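Local coordinates for periplasmic binding protein (Veillonella parvula, PDB 4N01) that probably binds a small solute in the periplasm for uptake, perhaps a metal complex such as an iron-siderophore, at residues G254-E257 with T258-A261; Q284-E287 with K288-N292; L324-L327 with A328-H332. All blocks are in the same frame, centred on the assembly; numbering follows the deposited sequence.

Overall arrangement
Three helical turns of the lobe built on the sheet 238-240, 209-214, 266-270 and 306-309 show how local side-chain chemistry follows position. Contact 1 opens helix 256-262, with a water and weak backbone bonds at the helix start beside a buried tryptophan. Contact 2, about 16 Å away between centres, ends helix 280-290; it touches contact 1 where Asn292 meets Trp256, and pairs buried isoleucines with an exposed Glu287-Lys290 salt bridge. Contact 3, in helix 320-332, touches neither and has the most buried residues of the three. Contacts 2 and 3 both lean on strand 306-309, and both carry a long salt bridge, exposed in contact 2 but beside the chain's C-terminal end in contact 3.

Contact 1: G254-E257 with T258-A261; sequences GSWE and TVIA
Trp256 and Val259 lie side by side and point the same way, with CG2 of Val259 4.1 Å from CE3 of the indole ring, which it approaches obliquely. This is the close-packed part of the first turn of helix 256-262, and both residues are buried. The valine has CG1 anti to its backbone N (chi1 -176°), which leaves CG2 as the branch turned to the tryptophan. Ile260 closes over the turn from another side: its CG1 comes within 3.2 Å of Trp256 O, the same oxygen that accepts a nearly straight bond from Ile260 N at 2.8 Å. With an alanine here, the carbonyl of Trp256 would probably lose most of its aliphatic cover, the part given by CG1 and CD1, and a gap would open beside Gln294.

The other side of the turn is looser. Ser255 sits at the N-cap position but makes no capping bond with its side chain, which turns instead to Gln220. The backbone O of Ser255 receives two weak bonds, from Thr258 N and Val259 N. A water bridges the same step, taking a bond from Ser255 N and lying 2.9 Å from Thr258 OG1. Glu257 is exposed, and its OE2 is bound by Gln294.

The turn follows strand 251-253 and leads towards strand 266-270; Trp256 rests on Leu295, while Thr258 reaches Met242 and Leu245 in the loop after strand 238-240.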
# COMPACT_ATOMS: atom_id res chain seq x y z
N GLY A 254 -14.93 12.94 -1.39
CA GLY A 254 -16.30 12.53 -1.09
C GLY A 254 -17.06 13.75 -0.59
O GLY A 254 -16.51 14.85 -0.52
N SER A 255 -18.34 13.55 -0.25
CA SER A 255 -19.15 14.58 0.38
C SER A 255 -19.46 14.14 1.80
O SER A 255 -19.72 12.96 2.05
CB SER A 255 -20.45 14.79 -0.39
OG SER A 255 -20.21 15.46 -1.62
N TRP A 256 -19.43 15.08 2.74
CA TRP A 256 -19.82 14.78 4.11
C TRP A 256 -21.27 14.30 4.18
O TRP A 256 -21.61 13.49 5.03
CB TRP A 256 -19.64 15.99 5.03
CG TRP A 256 -18.20 16.29 5.44
CD1 TRP A 256 -17.52 17.47 5.24
CD2 TRP A 256 -17.28 15.41 6.11
NE1 TRP A 256 -16.24 17.37 5.75
CE2 TRP A 256 -16.07 16.12 6.28
CE3 TRP A 256 -17.37 14.09 6.57
CZ2 TRP A 256 -14.96 15.55 6.91
CZ3 TRP A 256 -16.26 13.53 7.19
CH2 TRP A 256 -15.08 14.26 7.35
N GLU A 257 -22.13 14.81 3.29
CA GLU A 257 -23.53 14.37 3.23
C GLU A 257 -23.61 12.86 3.09
O GLU A 257 -24.43 12.21 3.74
CB GLU A 257 -24.29 15.04 2.08
CG GLU A 257 -24.66 16.48 2.36
CD GLU A 257 -23.45 17.41 2.35
OE1 GLU A 257 -22.45 17.08 1.67
OE2 GLU A 257 -23.51 18.47 3.02
N THR A 258 -22.74 12.31 2.26
CA THR A 258 -22.75 10.88 1.99
C THR A 258 -22.28 10.11 3.22
O THR A 258 -22.87 9.09 3.59
CB THR A 258 -21.84 10.55 0.79
OG1 THR A 258 -22.32 11.26 -0.36
CG2 THR A 258 -21.86 9.06 0.51
N VAL A 259 -21.24 10.62 3.88
CA VAL A 259 -20.73 9.98 5.09
C VAL A 259 -21.79 10.00 6.18
O VAL A 259 -22.01 9.01 6.88
CB VAL A 259 -19.48 10.71 5.59
CG1 VAL A 259 -18.90 9.99 6.80
CG2 VAL A 259 -18.46 10.81 4.45
N ILE A 260 -22.45 11.15 6.34
CA ILE A 260 -23.50 11.28 7.34
C ILE A 260 -24.64 10.29 7.07
O ILE A 260 -25.14 9.65 8.00
CB ILE A 260 -24.07 12.72 7.35
CG1 ILE A 260 -23.00 13.69 7.86
CG2 ILE A 260 -25.28 12.80 8.25
CD1 ILE A 260 -23.35 15.16 7.57
N ALA A 261 -25.05 10.16 5.80
CA ALA A 261 -26.11 9.23 5.42
C ALA A 261 -25.71 7.78 5.75
O ALA A 261 -26.53 6.98 6.20
CB ALA A 261 -26.40 9.35 3.94
O HOH W 1 -19.81 11.29 -1.86

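Contact 2: Q284-E287 with K288-N292; sequences QKIE and KIKAN
Ile286 and Lys290, one helical turn apart, run side by side in the same direction, so that the lysine lays its aliphatic chain along the isoleucine: CE of Lys290 is 3.8 Å from CG2 of Ile286. Beyond CG the lysine is fully extended, and its stem also passes over the backbone, with CG 3.3 Å from Ile286 O. Glu287 meets the same lysine differently. The two chains cross obliquely, because the glutamate bends at chi2 (-53°) and brings its carboxylate back against the middle of its partner; OE2 lies 3.6 Å from Lys290 CD and only slightly farther, 3.8 Å, from Lys290 NZ. The resulting salt bridge is long, and much of the meeting is between carboxylate and methylenes, on an exposed flank where solvent would probably weaken the attraction further.

The remaining lysines turn elsewhere. Lys288 NZ pairs with Glu217, and Lys285 NZ is held by Asp281 and by the backbone oxygens of Asp215 and Ala270. Under the side chains the helix is regular until its end, where the bond from Ala291 N to Glu287 O is already weak.

Ile286 and Ile289 face the sheet, touching Ile269 and Phe306. The pattern is that of an amphipathic helix in an alpha/beta lobe, here within the crossover connecting the neighbouring parallel strands 266-270 and 306-309.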
# COMPACT_ATOMS: atom_id res chain seq x y z
N GLN A 284 -4.95 15.86 15.67
CA GLN A 284 -5.46 17.07 15.03
C GLN A 284 -6.64 16.75 14.12
O GLN A 284 -7.60 17.52 14.03
CB GLN A 284 -4.37 17.76 14.21
CG GLN A 284 -3.21 18.30 15.02
CD GLN A 284 -2.09 18.81 14.13
OE1 GLN A 284 -2.22 18.86 12.91
NE2 GLN A 284 -0.98 19.21 14.75
N LYS A 285 -6.57 15.62 13.41
CA LYS A 285 -7.67 15.25 12.52
C LYS A 285 -8.89 14.83 13.32
O LYS A 285 -10.02 15.13 12.93
CB LYS A 285 -7.24 14.15 11.53
CG LYS A 285 -6.20 14.65 10.55
CD LYS A 285 -5.76 13.59 9.55
CE LYS A 285 -4.78 14.22 8.57
NZ LYS A 285 -4.11 13.19 7.73
N ILE A 286 -8.68 14.17 14.46
CA ILE A 286 -9.80 13.88 15.35
C ILE A 286 -10.48 15.17 15.80
O ILE A 286 -11.72 15.28 15.81
CB ILE A 286 -9.34 13.11 16.61
CG1 ILE A 286 -8.97 11.67 16.25
CG2 ILE A 286 -10.43 13.11 17.68
CD1 ILE A 286 -8.41 10.89 17.43
N GLU A 287 -9.67 16.15 16.19
CA GLU A 287 -10.22 17.41 16.69
C GLU A 287 -10.94 18.18 15.58
O GLU A 287 -11.92 18.89 15.84
CB GLU A 287 -9.14 18.27 17.35
CG GLU A 287 -8.62 17.67 18.67
CD GLU A 287 -9.75 17.34 19.65
OE1 GLU A 287 -10.53 18.26 20.01
OE2 GLU A 287 -9.85 16.16 20.08
N LYS A 288 -10.48 18.02 14.34
CA LYS A 288 -11.08 18.67 13.18
C LYS A 288 -12.46 18.08 12.93
O LYS A 288 -13.41 18.79 12.58
CB LYS A 288 -10.19 18.48 11.94
CG LYS A 288 -10.61 19.28 10.71
CD LYS A 288 -10.32 20.77 10.89
CE LYS A 288 -10.83 21.60 9.71
NZ LYS A 288 -10.32 21.08 8.41
N ILE A 289 -12.58 16.76 13.13
CA ILE A 289 -13.84 16.07 12.93
C ILE A 289 -14.82 16.43 14.05
O ILE A 289 -15.99 16.76 13.79
CB ILE A 289 -13.63 14.54 12.82
CG1 ILE A 289 -12.92 14.21 11.50
CG2 ILE A 289 -14.95 13.78 12.92
CD1 ILE A 289 -12.46 12.75 11.41
N LYS A 290 -14.34 16.40 15.29
CA LYS A 290 -15.17 16.73 16.44
C LYS A 290 -15.71 18.15 16.38
O LYS A 290 -16.78 18.42 16.91
CB LYS A 290 -14.38 16.58 17.74
CG LYS A 290 -14.05 15.16 18.15
CD LYS A 290 -13.24 15.22 19.44
CE LYS A 290 -13.17 13.89 20.17
NZ LYS A 290 -12.65 14.11 21.55
N ALA A 291 -14.96 19.05 15.75
CA ALA A 291 -15.32 20.47 15.75
C ALA A 291 -16.30 20.82 14.64
O ALA A 291 -16.78 21.95 14.55
CB ALA A 291 -14.07 21.32 15.63
N ASN A 292 -16.62 19.83 13.80
CA ASN A 292 -17.53 20.02 12.68
C ASN A 292 -18.97 19.69 13.10
O ASN A 292 -19.31 18.52 13.31
CB ASN A 292 -17.10 19.13 11.52
CG ASN A 292 -17.84 19.43 10.22
OD1 ASN A 292 -18.96 19.94 10.22
ND2 ASN A 292 -17.21 19.10 9.10

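Contact 3: L324-L327 with A328-H332; sequences LKRL and AEEIH
Lys325 and Arg326 both place CG anti to the backbone N (chi1 -171° in each), whereas Glu329 and Glu330 set theirs anti to the carbonyl carbon and then run extended; each basic chain thus comes to lie alongside the acid four residues on, pointing the same way. At its end Lys325 bends at chi4 (-65°), which brings NZ to 3.7 Å from Glu329 OE2. That salt bridge is long, and the same carboxylate oxygen accepts a bond from the backbone N of Val336, near the end of the chain, so the lysine is not its sole partner.

The second pair works through a water. Arg326 NE stands 4.1 Å from Glu330 OE2, beyond a salt bridge, and the guanidinium and carboxylate planes are turned 69° apart. The water lies in the guanidinium plane at its edge, accepting from Arg326 NE at 2.7 Å and donating to Glu330 OE1 at 2.7 Å. Close contact is left to the aliphatic stem, Arg326 CG being 3.8 Å from Glu330 OE2. The rest of the guanidinium is fixed from outside, NH1 by Glu313 and NH2 by the backbone of Arg308.

On the buried side, Leu327 CB and Ile331 CD1 approach loosely at 4.4 Å, and both residues rest on Ile307. Ile331 CG2 also sits over one face of the His332 ring, whose NE2 bonds to Ile236 O. Ala328, small and buried, faces Ile199 and Leu203 of the long helix 182-203.

Helix 320-332 packs on one side against strands 209-214 and 306-309, as helices do in the alpha/beta lobes of periplasmic binding proteins, and on another against helix 182-203, which lies in the chain between the strands of the two sheets, consistent with the long linking helix of this family.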
# COMPACT_ATOMS: atom_id res chain seq x y z
N LEU A 324 -4.05 -5.62 9.75
CA LEU A 324 -5.39 -6.17 9.90
C LEU A 324 -5.59 -6.84 11.26
O LEU A 324 -6.69 -6.82 11.82
CB LEU A 324 -5.68 -7.17 8.79
CG LEU A 324 -5.98 -6.62 7.39
CD1 LEU A 324 -6.20 -7.79 6.42
CD2 LEU A 324 -7.19 -5.72 7.40
N LYS A 325 -4.53 -7.43 11.80
CA LYS A 325 -4.59 -8.01 13.13
C LYS A 325 -4.94 -6.94 14.17
O LYS A 325 -5.87 -7.12 14.97
CB LYS A 325 -3.24 -8.65 13.47
CG LYS A 325 -3.23 -9.47 14.74
CD LYS A 325 -1.90 -10.23 14.86
CE LYS A 325 -1.88 -11.16 16.07
NZ LYS A 325 -1.94 -10.42 17.36
N ARG A 326 -4.22 -5.83 14.13
CA ARG A 326 -4.45 -4.73 15.07
C ARG A 326 -5.83 -4.12 14.87
O ARG A 326 -6.53 -3.82 15.85
CB ARG A 326 -3.38 -3.65 14.90
CG ARG A 326 -3.40 -2.57 15.97
CD ARG A 326 -2.31 -1.52 15.72
NE ARG A 326 -2.73 -0.50 14.75
CZ ARG A 326 -2.21 -0.34 13.54
NH1 ARG A 326 -1.23 -1.14 13.12
NH2 ARG A 326 -2.67 0.62 12.75
N LEU A 327 -6.23 -3.92 13.61
CA LEU A 327 -7.50 -3.28 13.31
C LEU A 327 -8.64 -4.17 13.76
O LEU A 327 -9.63 -3.67 14.29
CB LEU A 327 -7.62 -2.99 11.80
CG LEU A 327 -6.71 -1.89 11.25
CD1 LEU A 327 -6.76 -1.83 9.73
CD2 LEU A 327 -7.13 -0.57 11.80
N ALA A 328 -8.49 -5.48 13.58
CA ALA A 328 -9.51 -6.43 14.02
C ALA A 328 -9.70 -6.36 15.53
O ALA A 328 -10.82 -6.49 16.04
CB ALA A 328 -9.14 -7.85 13.60
N GLU A 329 -8.61 -6.13 16.25
CA GLU A 329 -8.70 -6.11 17.70
C GLU A 329 -9.39 -4.82 18.12
O GLU A 329 -10.26 -4.83 18.99
CB GLU A 329 -7.31 -6.23 18.33
CG GLU A 329 -6.67 -7.60 18.08
CD GLU A 329 -5.35 -7.77 18.80
OE1 GLU A 329 -4.73 -6.75 19.18
OE2 GLU A 329 -4.92 -8.94 18.97
N GLU A 330 -9.04 -3.73 17.46
CA GLU A 330 -9.60 -2.43 17.81
C GLU A 330 -11.07 -2.27 17.43
O GLU A 330 -11.84 -1.67 18.17
CB GLU A 330 -8.73 -1.30 17.23
CG GLU A 330 -7.40 -1.12 18.00
CD GLU A 330 -6.41 -0.19 17.31
OE1 GLU A 330 -6.70 0.25 16.17
OE2 GLU A 330 -5.34 0.10 17.90
N ILE A 331 -11.46 -2.82 16.28
CA ILE A 331 -12.84 -2.68 15.79
C ILE A 331 -13.80 -3.65 16.46
O ILE A 331 -14.93 -3.29 16.81
CB ILE A 331 -12.88 -2.86 14.25
CG1 ILE A 331 -12.17 -1.69 13.58
CG2 ILE A 331 -14.32 -2.96 13.73
CD1 ILE A 331 -11.91 -1.89 12.11
N HIS A 332 -13.33 -4.87 16.69
CA HIS A 332 -14.20 -5.94 17.18
C HIS A 332 -13.96 -6.32 18.63
O HIS A 332 -14.69 -7.14 19.19
CB HIS A 332 -14.02 -7.17 16.30
CG HIS A 332 -14.50 -6.97 14.89
ND1 HIS A 332 -15.83 -6.91 14.56
CD2 HIS A 332 -13.81 -6.83 13.73
CE1 HIS A 332 -15.95 -6.74 13.25
NE2 HIS A 332 -14.74 -6.69 12.73
O HOH W 2 -4.58 1.46 15.13